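Local coordinates for protein endoglucanase (Clostridium thermocellum, PDB 2YIK) that probably hydrolyses internal beta-1,4-glucosidic bonds of cellulose, as a family 9 glycoside hydrolase carrying a dockerin of the type that anchors enzymes in cellulosomes, at residues H182-G187 with M202-W207; G383-N388 with R422-Y427; S392-T397 with I499-A504. One frame throughout, in Å; residues are numbered along the deposited sequence.

All three contacts are buried, but at different depths: the centre of contact 3 lies about 9 Å from the centre of the chain, those of contacts 1 and 2 about 19 and 20 Å from it, on opposite sides. Contact 1 is a piece of antiparallel sheet in a mostly helical enzyme, held by backbone hydrogen bonds and one tryptophan. Contacts 2 and 3 belong to the helical body and touch each other, since the loop 383-388 leads towards helix 392-408 and is hydrogen-bonded to it. Contact 2 sets that loop on helix 416-428 through stacked tyrosines; contact 3 packs helix 392-408 on helix 499-516 with a buried ion pair and ordered waters.

Contact 1 of 3, residues H182-G187 with M202-W207; sequences HQVGDG and MFRRGW
Trp207 pairs with both His182 and Gln183 in a classic beta bulge, where strand 177-184 runs antiparallel to strand 206-209. His182 N donates to Trp207 O (2.9 Å), and Trp207 N donates to Gln183 O (2.8 Å). Beyond the strand pair, Gly185 N reaches Arg205 O at 2.8 Å. The indole lies alongside the extended Gln183 side chain. Because CG of Gln183 is anti to its backbone N (chi1 -178°), that chain runs over one indole face and sets its NE2 3.4 Å above the ring plane, toward the rim; CD of Arg205 lies over the rim of the opposite face. Neighbouring donors here share one acceptor: Trp207 NE1 bonds Gly185 O at 2.9 Å, and Gln183 NE2 donates to the same oxygen from the other face of its carbonyl plane, almost perfectly straight. The amide nitrogen also reaches Gly268 O, and the two acceptors would fix the rotation of the amide. Val184 turns to the other face of the sheet, where CG1 meets the guanidinium of Arg204. That group forms a salt bridge with Asp76 and donates to His120 O; the Arg204 side chain also touches His73, a zinc ligand, and lies about 5 Å from the zinc ion. Farther along, a water takes the N-H of Asp186 (3.1 Å to Asp186 N) and donates to Phe203 O at 3.0 Å.

Contact 2 of 3, residues G383-N388 with R422-Y427; sequences GYVFLN and RSQMDY
In the helical body of the catalytic domain, the loop before helix 392-408 is laid against helix 416-428 by an offset stack of Tyr384 on Tyr427. The ring centroids are 4.7 Å apart and the planes only 11° from parallel. Tyr384 is displaced so far that its CB, not its ring, sits over the middle of the Tyr427 face: a CH-pi contact with CB 3.4 Å from the ring centroid of Tyr427, close to the ring normal. The ring of Tyr384 then runs on past the CE1 and CD1 side of its partner, its CD1 3.7 Å from CD1 of Tyr427. Both rings leave the backbone with CG anti to N (chi1 173° in each), and the two side chains cross at about a right angle. Their hydroxyls are held elsewhere, Tyr384 OH by Ser392 OG and Tyr427 OH by Asp483, which would limit sliding of the rings; Pro479 touches both tyrosines.

One helical turn back, Gln424 bends at chi2 (-52°) to bring its amide beside the loop backbone from Gly383 to Val385. The amide plane is nearly parallel to the Tyr384 ring, and CD of Gln424 lies 3.8 Å from CG2 of Val385. Val385 also touches Ile377 and, on helix 363-373, Trp372, while its carbonyl oxygen accepts from Asn396 of helix 392-408. The loop thus joins three helices, 363-373, 392-408 and 416-428, of the (alpha/alpha)6 barrel characteristic of family 9 glycoside hydrolases.

Contact 3 of 3, residues S392-T397 with I499-A504; sequences SARYNT and IDYNAA
Charge, aromatic packing and ordered water join Arg394 and Thr397 of helix 392-408 to Asp500, Tyr501 and Ala504 of helix 499-516, within the (alpha/alpha)6 barrel of family 9 enzymes. The two helix segments run roughly parallel, crossing at 29° with axes 8.1 Å apart.

The ionic part is a salt bridge between Arg394 NH1 and Asp500 OD2, 3.3 Å apart. The carboxylate oxygen stands well out of the guanidinium plane, so the attraction is of charge alone, with no N-H aimed at it. Other N-H groups are used on the backbone just before their own helix: NE donates to Gly391 O and NH2 to Trp390 O. Bends at chi2 and chi3 curl the arginine back towards these carbonyls, which would hold the guanidinium in place.

In the packing, the guanidinium lies between two tyrosines. CE1 of Tyr501 is 3.9 Å above the centre of one face, the ring turned 40° from the guanidinium plane, and CZ of Tyr395 is 3.6 Å from the opposite one. Nearer the backbone, CB of Arg394 meets CD1 of Tyr501 at 3.7 Å. A turn later, CB of Ala504 rests 3.9 Å from Thr397 O.

Two waters bridge the helices. One bonds Tyr501 OH at 3.0 Å and, weakly, Arg394 NH2. The other donates to Thr397 OG1 at 2.7 Å and lies close to Tyr501 O, while Thr397 OG1 itself donates to Ala393 O.

Tyr501 lies about 9 Å, between side chains, from His451, a predicted active-site residue. Leu428 of helix 416-428 touches Thr397, and Tyr129 of helix 124-140 packs on Asp500 and Ala503 of helix 499-516.

Contact 1 of 3, residues H182-G187 with M202-W207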
loop_
_atom_site.group_PDB
_atom_site.type_symbol
_atom_site.label_atom_id
_atom_site.label_comp_id
_atom_site.label_asym_id
_atom_site.label_seq_id
_atom_site.Cartn_x
_atom_site.Cartn_y
_atom_site.Cartn_z
ATOM N N HIS A 182 15.070 2.540 -2.380
ATOM C CA HIS A 182 13.638 2.570 -2.634
ATOM C C HIS A 182 13.193 1.742 -3.833
ATOM O O HIS A 182 12.000 1.534 -4.027
ATOM C CB HIS A 182 13.188 4.014 -2.855
ATOM C CG HIS A 182 13.728 4.627 -4.107
ATOM N ND1 HIS A 182 14.967 5.241 -4.172
ATOM C CD2 HIS A 182 13.216 4.698 -5.356
ATOM C CE1 HIS A 182 15.184 5.662 -5.401
ATOM N NE2 HIS A 182 14.136 5.345 -6.144
ATOM N N GLN A 183 14.137 1.266 -4.635
ATOM C CA GLN A 183 13.772 0.494 -5.822
ATOM C C GLN A 183 14.855 -0.498 -6.245
ATOM O O GLN A 183 16.048 -0.194 -6.217
ATOM C CB GLN A 183 13.469 1.458 -6.981
ATOM C CG GLN A 183 13.031 0.823 -8.295
ATOM C CD GLN A 183 12.777 1.864 -9.383
ATOM O OE1 GLN A 183 12.146 2.900 -9.137
ATOM N NE2 GLN A 183 13.256 1.588 -10.594
ATOM N N VAL A 184 14.422 -1.692 -6.619
ATOM C CA VAL A 184 15.328 -2.727 -7.088
ATOM C C VAL A 184 14.724 -3.172 -8.414
ATOM O O VAL A 184 13.570 -3.600 -8.476
ATOM C CB VAL A 184 15.404 -3.920 -6.103
ATOM C CG1 VAL A 184 16.356 -4.973 -6.644
ATOM C CG2 VAL A 184 15.875 -3.437 -4.725
ATOM N N GLY A 185 15.497 -3.048 -9.484
ATOM C CA GLY A 185 14.981 -3.413 -10.787
ATOM C C GLY A 185 14.679 -2.151 -11.574
ATOM O O GLY A 185 14.803 -1.048 -11.049
ATOM N N ASP A 186 14.255 -2.330 -12.821
ATOM C CA ASP A 186 13.954 -1.224 -13.729
ATOM C C ASP A 186 12.867 -1.674 -14.707
ATOM O O ASP A 186 13.021 -2.691 -15.380
ATOM C CB ASP A 186 15.228 -0.867 -14.508
ATOM C CG ASP A 186 15.063 0.345 -15.405
ATOM O OD1 ASP A 186 13.919 0.771 -15.655
ATOM O OD2 ASP A 186 16.094 0.870 -15.873
ATOM N N GLY A 187 11.774 -0.926 -14.789
ATOM C CA GLY A 187 10.711 -1.307 -15.702
ATOM C C GLY A 187 11.213 -1.499 -17.126
ATOM O O GLY A 187 10.787 -2.411 -17.831
ATOM N N MET A 202 18.091 -11.197 -15.104
ATOM C CA MET A 202 18.387 -9.876 -15.658
ATOM C C MET A 202 18.865 -8.853 -14.630
ATOM O O MET A 202 18.671 -9.020 -13.422
ATOM C CB MET A 202 17.172 -9.313 -16.420
ATOM C CG MET A 202 16.107 -8.610 -15.565
ATOM S SD MET A 202 15.130 -9.692 -14.485
ATOM C CE MET A 202 13.825 -10.183 -15.631
ATOM N N PHE A 203 19.499 -7.797 -15.133
ATOM C CA PHE A 203 20.039 -6.711 -14.314
ATOM C C PHE A 203 18.968 -6.008 -13.468
ATOM O O PHE A 203 17.945 -5.555 -13.984
ATOM C CB PHE A 203 20.744 -5.709 -15.240
ATOM C CG PHE A 203 21.297 -4.489 -14.546
ATOM C CD1 PHE A 203 22.104 -4.603 -13.413
ATOM C CD2 PHE A 203 21.064 -3.222 -15.078
ATOM C CE1 PHE A 203 22.674 -3.463 -12.823
ATOM C CE2 PHE A 203 21.622 -2.084 -14.502
ATOM C CZ PHE A 203 22.432 -2.202 -13.373
ATOM N N ARG A 204 19.217 -5.925 -12.162
ATOM C CA ARG A 204 18.296 -5.276 -11.232
ATOM C C ARG A 204 19.044 -4.244 -10.394
ATOM O O ARG A 204 19.551 -4.542 -9.312
ATOM C CB ARG A 204 17.632 -6.315 -10.329
ATOM C CG ARG A 204 16.540 -7.117 -11.026
ATOM C CD ARG A 204 16.201 -8.383 -10.259
ATOM N NE ARG A 204 15.533 -8.133 -8.983
ATOM C CZ ARG A 204 14.249 -7.810 -8.849
ATOM N NH1 ARG A 204 13.477 -7.694 -9.920
ATOM N NH2 ARG A 204 13.737 -7.610 -7.640
ATOM N N ARG A 205 19.101 -3.026 -10.919
ATOM C CA ARG A 205 19.786 -1.925 -10.269
ATOM C C ARG A 205 19.109 -1.541 -8.958
ATOM O O ARG A 205 17.890 -1.682 -8.806
ATOM C CB ARG A 205 19.816 -0.712 -11.203
ATOM C CG ARG A 205 20.822 0.348 -10.804
ATOM C CD ARG A 205 20.871 1.481 -11.810
ATOM N NE ARG A 205 22.049 2.317 -11.592
ATOM C CZ ARG A 205 22.185 3.559 -12.040
ATOM N NH1 ARG A 205 21.212 4.132 -12.739
ATOM N NH2 ARG A 205 23.294 4.230 -11.777
ATOM N N GLY A 206 19.916 -1.081 -8.006
ATOM C CA GLY A 206 19.386 -0.640 -6.733
ATOM C C GLY A 206 19.376 0.880 -6.779
ATOM O O GLY A 206 20.399 1.494 -7.076
ATOM N N TRP A 207 18.231 1.499 -6.518
ATOM C CA TRP A 207 18.153 2.954 -6.552
ATOM C C TRP A 207 18.017 3.445 -5.112
ATOM O O TRP A 207 17.198 2.939 -4.334
ATOM C CB TRP A 207 16.980 3.407 -7.438
ATOM C CG TRP A 207 16.925 2.692 -8.790
ATOM C CD1 TRP A 207 16.575 1.390 -9.011
ATOM C CD2 TRP A 207 17.207 3.252 -10.087
ATOM N NE1 TRP A 207 16.616 1.103 -10.355
ATOM C CE2 TRP A 207 16.998 2.224 -11.038
ATOM C CE3 TRP A 207 17.612 4.513 -10.534
ATOM C CZ2 TRP A 207 17.182 2.426 -12.415
ATOM C CZ3 TRP A 207 17.794 4.714 -11.909
ATOM C CH2 TRP A 207 17.577 3.672 -12.828
HETATM O O HOH W 1 15.010 -5.169 -13.808
#

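Contact 2 of 3, residues G383-N388 with R422-Y427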
loop_
_atom_site.group_PDB
_atom_site.type_symbol
_atom_site.label_atom_id
_atom_site.label_comp_id
_atom_site.label_asym_id
_atom_site.label_seq_id
_atom_site.Cartn_x
_atom_site.Cartn_y
_atom_site.Cartn_z
ATOM N N GLY A 383 -24.146 0.162 -12.149
ATOM C CA GLY A 383 -24.170 0.581 -10.753
ATOM C C GLY A 383 -22.833 0.621 -10.026
ATOM O O GLY A 383 -22.784 0.705 -8.798
ATOM N N TYR A 384 -21.747 0.595 -10.788
ATOM C CA TYR A 384 -20.393 0.596 -10.244
ATOM C C TYR A 384 -19.783 1.997 -10.283
ATOM O O TYR A 384 -19.761 2.622 -11.341
ATOM C CB TYR A 384 -19.563 -0.378 -11.079
ATOM C CG TYR A 384 -18.077 -0.428 -10.813
ATOM C CD1 TYR A 384 -17.578 -0.817 -9.569
ATOM C CD2 TYR A 384 -17.165 -0.169 -11.839
ATOM C CE1 TYR A 384 -16.203 -0.959 -9.358
ATOM C CE2 TYR A 384 -15.792 -0.307 -11.640
ATOM C CZ TYR A 384 -15.319 -0.704 -10.396
ATOM O OH TYR A 384 -13.967 -0.863 -10.202
ATOM N N VAL A 385 -19.288 2.493 -9.148
ATOM C CA VAL A 385 -18.687 3.831 -9.128
ATOM C C VAL A 385 -17.284 3.740 -9.731
ATOM O O VAL A 385 -16.374 3.115 -9.187
ATOM C CB VAL A 385 -18.677 4.441 -7.707
ATOM C CG1 VAL A 385 -18.201 5.882 -7.769
ATOM C CG2 VAL A 385 -20.096 4.398 -7.116
ATOM N N PHE A 386 -17.153 4.401 -10.874
ATOM C CA PHE A 386 -15.972 4.400 -11.735
ATOM C C PHE A 386 -15.257 5.764 -11.835
ATOM O O PHE A 386 -15.810 6.695 -12.415
ATOM C CB PHE A 386 -16.507 3.955 -13.105
ATOM C CG PHE A 386 -15.477 3.741 -14.164
ATOM C CD1 PHE A 386 -15.097 4.786 -14.998
ATOM C CD2 PHE A 386 -14.969 2.467 -14.406
ATOM C CE1 PHE A 386 -14.234 4.570 -16.070
ATOM C CE2 PHE A 386 -14.107 2.232 -15.472
ATOM C CZ PHE A 386 -13.737 3.288 -16.309
ATOM N N LEU A 387 -14.047 5.889 -11.283
ATOM C CA LEU A 387 -13.300 7.160 -11.366
ATOM C C LEU A 387 -12.725 7.273 -12.781
ATOM O O LEU A 387 -12.994 8.235 -13.502
ATOM C CB LEU A 387 -12.173 7.215 -10.328
ATOM C CG LEU A 387 -11.288 8.469 -10.345
ATOM C CD1 LEU A 387 -12.137 9.730 -10.285
ATOM C CD2 LEU A 387 -10.336 8.419 -9.166
ATOM N N ASN A 388 -11.914 6.295 -13.162
ATOM C CA ASN A 388 -11.364 6.217 -14.510
ATOM C C ASN A 388 -11.009 4.757 -14.801
ATOM O O ASN A 388 -11.085 3.906 -13.910
ATOM C CB ASN A 388 -10.178 7.186 -14.728
ATOM C CG ASN A 388 -9.006 6.929 -13.809
ATOM O OD1 ASN A 388 -8.448 5.835 -13.787
ATOM N ND2 ASN A 388 -8.608 7.955 -13.058
ATOM N N ARG A 422 -20.866 -1.786 0.652
ATOM C CA ARG A 422 -21.312 -3.156 0.455
ATOM C C ARG A 422 -21.856 -3.382 -0.954
ATOM O O ARG A 422 -21.571 -4.402 -1.579
ATOM C CB ARG A 422 -22.394 -3.521 1.470
ATOM C CG ARG A 422 -22.678 -5.007 1.491
ATOM C CD ARG A 422 -23.825 -5.374 2.412
ATOM N NE ARG A 422 -23.904 -6.823 2.580
ATOM C CZ ARG A 422 -24.756 -7.439 3.394
ATOM N NH1 ARG A 422 -25.614 -6.733 4.116
ATOM N NH2 ARG A 422 -24.736 -8.764 3.499
ATOM N N SER A 423 -22.649 -2.436 -1.448
ATOM C CA SER A 423 -23.208 -2.565 -2.786
ATOM C C SER A 423 -22.064 -2.619 -3.800
ATOM O O SER A 423 -22.125 -3.358 -4.777
ATOM C CB SER A 423 -24.150 -1.395 -3.105
ATOM O OG SER A 423 -23.445 -0.207 -3.418
ATOM N N GLN A 424 -21.007 -1.852 -3.554
ATOM C CA GLN A 424 -19.873 -1.837 -4.466
ATOM C C GLN A 424 -19.057 -3.130 -4.399
ATOM O O GLN A 424 -18.635 -3.647 -5.435
ATOM C CB GLN A 424 -18.987 -0.616 -4.191
ATOM C CG GLN A 424 -19.669 0.732 -4.464
ATOM C CD GLN A 424 -20.281 0.818 -5.857
ATOM O OE1 GLN A 424 -21.507 0.783 -6.020
ATOM N NE2 GLN A 424 -19.430 0.927 -6.869
ATOM N N MET A 425 -18.833 -3.661 -3.197
ATOM C CA MET A 425 -18.081 -4.912 -3.083
ATOM C C MET A 425 -18.881 -6.041 -3.731
ATOM O O MET A 425 -18.315 -6.898 -4.417
ATOM C CB MET A 425 -17.800 -5.275 -1.622
ATOM C CG MET A 425 -16.890 -6.494 -1.477
ATOM S SD MET A 425 -15.264 -6.224 -2.254
ATOM C CE MET A 425 -14.389 -5.367 -0.857
ATOM N N ASP A 426 -20.194 -6.043 -3.513
ATOM C CA ASP A 426 -21.033 -7.078 -4.116
ATOM C C ASP A 426 -20.967 -6.974 -5.647
ATOM O O ASP A 426 -20.987 -7.999 -6.333
ATOM C CB ASP A 426 -22.483 -6.978 -3.621
ATOM C CG ASP A 426 -22.636 -7.402 -2.165
ATOM O OD1 ASP A 426 -21.647 -7.876 -1.561
ATOM O OD2 ASP A 426 -23.753 -7.268 -1.620
ATOM N N TYR A 427 -20.881 -5.756 -6.188
ATOM C CA TYR A 427 -20.768 -5.611 -7.644
ATOM C C TYR A 427 -19.460 -6.273 -8.067
ATOM O O TYR A 427 -19.427 -7.068 -9.012
ATOM C CB TYR A 427 -20.737 -4.133 -8.080
ATOM C CG TYR A 427 -20.443 -3.923 -9.569
ATOM C CD1 TYR A 427 -19.158 -4.107 -10.074
ATOM C CD2 TYR A 427 -21.455 -3.572 -10.476
ATOM C CE1 TYR A 427 -18.878 -3.958 -11.438
ATOM C CE2 TYR A 427 -21.183 -3.416 -11.849
ATOM C CZ TYR A 427 -19.890 -3.616 -12.321
ATOM O OH TYR A 427 -19.590 -3.503 -13.667
#

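Contact 3 of 3, residues S392-T397 with I499-A504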
loop_
_atom_site.group_PDB
_atom_site.type_symbol
_atom_site.label_atom_id
_atom_site.label_comp_id
_atom_site.label_asym_id
_atom_site.label_seq_id
_atom_site.Cartn_x
_atom_site.Cartn_y
_atom_site.Cartn_z
ATOM N N SER A 392 -9.874 0.913 -11.826
ATOM C CA SER A 392 -11.091 1.457 -11.250
ATOM C C SER A 392 -11.414 0.755 -9.932
ATOM O O SER A 392 -11.885 1.393 -8.993
ATOM C CB SER A 392 -12.268 1.302 -12.224
ATOM O OG SER A 392 -12.618 -0.058 -12.427
ATOM N N ALA A 393 -11.153 -0.552 -9.867
ATOM C CA ALA A 393 -11.423 -1.347 -8.662
ATOM C C ALA A 393 -10.545 -0.900 -7.495
ATOM O O ALA A 393 -10.960 -0.915 -6.336
ATOM C CB ALA A 393 -11.194 -2.825 -8.947
ATOM N N ARG A 394 -9.322 -0.513 -7.822
ATOM C CA ARG A 394 -8.368 -0.047 -6.835
ATOM C C ARG A 394 -8.875 1.241 -6.181
ATOM O O ARG A 394 -8.739 1.429 -4.970
ATOM C CB ARG A 394 -7.011 0.148 -7.523
ATOM C CG ARG A 394 -6.004 1.004 -6.793
ATOM C CD ARG A 394 -6.036 2.414 -7.342
ATOM N NE ARG A 394 -5.907 2.428 -8.795
ATOM C CZ ARG A 394 -4.841 2.863 -9.459
ATOM N NH1 ARG A 394 -3.781 3.328 -8.810
ATOM N NH2 ARG A 394 -4.851 2.864 -10.784
ATOM N N TYR A 395 -9.480 2.116 -6.979
ATOM C CA TYR A 395 -10.029 3.371 -6.464
ATOM C C TYR A 395 -11.317 3.118 -5.693
ATOM O O TYR A 395 -11.534 3.674 -4.615
ATOM C CB TYR A 395 -10.337 4.336 -7.608
ATOM C CG TYR A 395 -9.127 4.813 -8.362
ATOM C CD1 TYR A 395 -8.050 5.374 -7.689
ATOM C CD2 TYR A 395 -9.087 4.772 -9.758
ATOM C CE1 TYR A 395 -6.959 5.893 -8.381
ATOM C CE2 TYR A 395 -7.997 5.291 -10.462
ATOM C CZ TYR A 395 -6.941 5.853 -9.762
ATOM O OH TYR A 395 -5.870 6.395 -10.431
ATOM N N ASN A 396 -12.173 2.279 -6.269
ATOM C CA ASN A 396 -13.449 1.956 -5.654
ATOM C C ASN A 396 -13.282 1.338 -4.267
ATOM O O ASN A 396 -13.933 1.765 -3.318
ATOM C CB ASN A 396 -14.242 1.006 -6.557
ATOM C CG ASN A 396 -15.647 0.739 -6.033
ATOM O OD1 ASN A 396 -15.838 -0.022 -5.090
ATOM N ND2 ASN A 396 -16.633 1.379 -6.642
ATOM N N THR A 397 -12.415 0.337 -4.146
ATOM C CA THR A 397 -12.208 -0.303 -2.852
ATOM C C THR A 397 -11.556 0.640 -1.832
ATOM O O THR A 397 -11.753 0.474 -0.629
ATOM C CB THR A 397 -11.391 -1.621 -2.986
ATOM O OG1 THR A 397 -10.161 -1.381 -3.681
ATOM C CG2 THR A 397 -12.214 -2.661 -3.735
ATOM N N ILE A 499 0.241 -4.755 -5.983
ATOM C CA ILE A 499 0.186 -4.642 -4.541
ATOM C C ILE A 499 -0.655 -3.436 -4.121
ATOM O O ILE A 499 -1.348 -3.497 -3.110
ATOM C CB ILE A 499 1.618 -4.613 -3.897
ATOM C CG1 ILE A 499 2.516 -3.547 -4.535
ATOM C CG2 ILE A 499 2.259 -5.983 -4.045
ATOM C CD1 ILE A 499 2.193 -2.128 -4.113
ATOM N N ASP A 500 -0.637 -2.358 -4.904
ATOM C CA ASP A 500 -1.447 -1.196 -4.534
ATOM C C ASP A 500 -2.925 -1.464 -4.810
ATOM O O ASP A 500 -3.787 -0.931 -4.118
ATOM C CB ASP A 500 -0.962 0.087 -5.249
ATOM C CG ASP A 500 -1.512 0.236 -6.658
ATOM O OD1 ASP A 500 -0.925 -0.345 -7.596
ATOM O OD2 ASP A 500 -2.530 0.943 -6.834
ATOM N N TYR A 501 -3.212 -2.311 -5.796
ATOM C CA TYR A 501 -4.593 -2.660 -6.145
ATOM C C TYR A 501 -5.290 -3.424 -5.027
ATOM O O TYR A 501 -6.459 -3.180 -4.729
ATOM C CB TYR A 501 -4.625 -3.531 -7.399
ATOM C CG TYR A 501 -4.582 -2.793 -8.718
ATOM C CD1 TYR A 501 -3.949 -1.552 -8.838
ATOM C CD2 TYR A 501 -5.096 -3.384 -9.871
ATOM C CE1 TYR A 501 -3.823 -0.927 -10.079
ATOM C CE2 TYR A 501 -4.975 -2.776 -11.111
ATOM C CZ TYR A 501 -4.335 -1.554 -11.214
ATOM O OH TYR A 501 -4.176 -1.002 -12.463
ATOM N N ASN A 502 -4.563 -4.352 -4.411
ATOM C CA ASN A 502 -5.112 -5.172 -3.338
ATOM C C ASN A 502 -5.047 -4.541 -1.949
ATOM O O ASN A 502 -5.731 -4.989 -1.030
ATOM C CB ASN A 502 -4.408 -6.542 -3.303
ATOM C CG ASN A 502 -5.169 -7.617 -4.072
ATOM O OD1 ASN A 502 -5.568 -8.641 -3.506
ATOM N ND2 ASN A 502 -5.376 -7.389 -5.357
ATOM N N ALA A 503 -4.244 -3.495 -1.805
ATOM C CA ALA A 503 -4.055 -2.833 -0.517
ATOM C C ALA A 503 -5.304 -2.415 0.269
ATOM O O ALA A 503 -5.526 -2.900 1.384
ATOM C CB ALA A 503 -3.124 -1.642 -0.696
ATOM N N ALA A 504 -6.113 -1.517 -0.286
ATOM C CA ALA A 504 -7.312 -1.079 0.426
ATOM C C ALA A 504 -8.377 -2.171 0.399
ATOM O O ALA A 504 -9.228 -2.247 1.284
ATOM C CB ALA A 504 -7.865 0.218 -0.183
HETATM O O HOH W 2 -3.134 1.815 -12.849
HETATM O O HOH W 3 -7.480 -1.564 -3.134
#